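Local coordinates for protein GDSL-like Lipase (Parabacteroides distasonis, PDB 3P94) that is a GDSL-like serine hydrolase of the SGNH clan that probably cleaves ester bonds, possibly those of lysophospholipids, at residues 120-125 / 142-147. Residues are numbered along the deposited sequence; the frame is centred on the assembly and turned at random.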
loop_
_atom_site.group_PDB
_atom_site.type_symbol
_atom_site.label_atom_id
_atom_site.label_comp_id
_atom_site.label_asym_id
_atom_site.label_seq_id
_atom_site.Cartn_x
_atom_site.Cartn_y
_atom_site.Cartn_z
ATOM N N CYS A 120 3.434 2.222 5.109
ATOM C CA CYS A 120 2.142 2.612 5.665
ATOM C C CYS A 120 1.562 1.487 6.480
ATOM O O CYS A 120 1.597 0.332 6.055
ATOM C CB CYS A 120 1.169 3.018 4.562
ATOM S SG CYS A 120 1.734 4.399 3.542
ATOM N N SER A 121 0.930 1.843 7.604
ATOM C CA SER A 121 0.185 0.905 8.433
ATOM C C SER A 121 -0.944 0.343 7.611
ATOM O O SER A 121 -1.633 1.115 6.937
ATOM C CB SER A 121 -0.408 1.639 9.635
ATOM O OG SER A 121 -1.403 2.557 9.206
ATOM N N VAL A 122 -1.161 -0.975 7.670
ATOM C CA VAL A 122 -2.310 -1.594 7.010
ATOM C C VAL A 122 -3.539 -0.975 7.695
ATOM O O VAL A 122 -3.528 -0.783 8.920
ATOM C CB VAL A 122 -2.264 -3.148 7.091
ATOM C CG1 VAL A 122 -3.519 -3.777 6.488
ATOM C CG2 VAL A 122 -1.015 -3.695 6.398
ATOM N N LEU A 123 -4.549 -0.578 6.902
ATOM C CA LEU A 123 -5.744 0.060 7.446
ATOM C C LEU A 123 -6.533 -0.899 8.363
ATOM O O LEU A 123 -6.483 -2.124 8.174
ATOM C CB LEU A 123 -6.645 0.575 6.317
ATOM C CG LEU A 123 -6.532 2.059 5.947
ATOM C CD1 LEU A 123 -5.111 2.451 5.571
ATOM C CD2 LEU A 123 -7.471 2.411 4.811
ATOM N N PRO A 124 -7.276 -0.351 9.356
ATOM C CA PRO A 124 -8.129 -1.217 10.188
ATOM C C PRO A 124 -9.173 -1.934 9.324
ATOM O O PRO A 124 -9.621 -1.393 8.313
ATOM C CB PRO A 124 -8.805 -0.237 11.153
ATOM C CG PRO A 124 -8.042 1.017 11.063
ATOM C CD PRO A 124 -7.459 1.075 9.702
ATOM N N ALA A 125 -9.490 -3.178 9.679
ATOM C CA ALA A 125 -10.508 -3.989 9.016
ATOM C C ALA A 125 -11.041 -4.984 10.017
ATOM O O ALA A 125 -10.270 -5.751 10.591
ATOM C CB ALA A 125 -9.954 -4.697 7.791
ATOM N N GLN A 142 -1.002 -7.156 14.260
ATOM C CA GLN A 142 0.254 -7.912 14.361
ATOM C C GLN A 142 1.218 -7.537 13.223
ATOM O O GLN A 142 2.395 -7.258 13.480
ATOM C CB GLN A 142 0.011 -9.434 14.387
ATOM C CG GLN A 142 1.309 -10.272 14.450
ATOM C CD GLN A 142 2.101 -10.026 15.712
ATOM O OE1 GLN A 142 1.836 -10.616 16.746
ATOM N NE2 GLN A 142 3.081 -9.135 15.665
ATOM N N LEU A 143 0.710 -7.516 11.983
ATOM C CA LEU A 143 1.511 -7.151 10.811
ATOM C C LEU A 143 2.060 -5.733 10.966
ATOM O O LEU A 143 3.240 -5.532 10.696
ATOM C CB LEU A 143 0.692 -7.289 9.511
ATOM C CG LEU A 143 1.413 -6.950 8.175
ATOM C CD1 LEU A 143 2.742 -7.742 7.998
ATOM C CD2 LEU A 143 0.508 -7.240 7.005
ATOM N N ASN A 144 1.226 -4.773 11.434
ATOM C CA ASN A 144 1.643 -3.380 11.627
ATOM C C ASN A 144 2.735 -3.247 12.679
ATOM O O ASN A 144 3.600 -2.394 12.529
ATOM C CB ASN A 144 0.460 -2.490 11.984
ATOM C CG ASN A 144 -0.413 -2.155 10.800
ATOM O OD1 ASN A 144 -0.028 -2.368 9.646
ATOM N ND2 ASN A 144 -1.597 -1.599 11.055
ATOM N N LYS A 145 2.716 -4.114 13.717
ATOM C CA LYS A 145 3.727 -4.127 14.768
ATOM C C LYS A 145 5.082 -4.465 14.155
ATOM O O LYS A 145 6.075 -3.801 14.460
ATOM C CB LYS A 145 3.344 -5.135 15.869
ATOM C CG LYS A 145 4.039 -4.887 17.181
ATOM C CD LYS A 145 3.840 -6.046 18.144
ATOM C CE LYS A 145 4.740 -5.899 19.352
ATOM N NZ LYS A 145 4.778 -7.144 20.162
ATOM N N TRP A 146 5.107 -5.479 13.267
ATOM C CA TRP A 146 6.314 -5.925 12.561
ATOM C C TRP A 146 6.816 -4.860 11.589
ATOM O O TRP A 146 8.024 -4.593 11.564
ATOM C CB TRP A 146 6.056 -7.235 11.815
ATOM C CG TRP A 146 5.847 -8.420 12.712
ATOM C CD1 TRP A 146 6.317 -8.590 13.985
ATOM C CD2 TRP A 146 5.129 -9.614 12.385
ATOM N NE1 TRP A 146 5.948 -9.819 14.465
ATOM C CE2 TRP A 146 5.207 -10.468 13.504
ATOM C CE3 TRP A 146 4.429 -10.047 11.249
ATOM C CZ2 TRP A 146 4.613 -11.733 13.519
ATOM C CZ3 TRP A 146 3.846 -11.301 11.264
ATOM C CH2 TRP A 146 3.963 -12.138 12.378
ATOM N N ILE A 147 5.897 -4.256 10.802
ATOM C CA ILE A 147 6.236 -3.197 9.840
ATOM C C ILE A 147 6.870 -2.013 10.579
ATOM O O ILE A 147 7.935 -1.545 10.168
ATOM C CB ILE A 147 5.005 -2.740 9.013
ATOM C CG1 ILE A 147 4.450 -3.882 8.129
ATOM C CG2 ILE A 147 5.349 -1.495 8.147
ATOM C CD1 ILE A 147 3.013 -3.563 7.523
#
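The carboxamide of N144 reads both polar atoms of V122's backbone at once. Its OD1 takes the hydrogen of V122 N at 2.7 Å, while its ND2 gives a hydrogen to V122 O at 3.0 Å. V122 N lies somewhat out of the plane of the N144 carbonyl, the donor tilted 20° from it. The second bond is nearly straight (175°), lies in the amide plane of N144 and arrives on a lone pair of the carbonyl. Asparagine suits the place because one short, flat group offers an acceptor and a donor side by side; using both fixes which way round the amide is turned. With CG opposite the carbonyl carbon (chi1 -76°), this rotamer brings the amide to the backbone of V122. In this flavodoxin-like α/β fold, S121 and V122 follow directly on strand 116-120 of the parallel sheet, and the buried amide joins this loop to helix 137-153. S121 passes the amide with its CB, 3.7 Å from N144 ND2, while its OG hydrogen-bonds to the backbone N of H162, a place for a small polar residue. Beside the polar pair, beta-branched V122 sets CG2 toward the helix, against L143 CD2 at 3.9 Å, the two side chains crossing at about a right angle. I147, one helical turn after L143, adds its CD1 to V122 CG2 at 4.2 Å; both residues bring apolar branches to the buried helix side facing the loop.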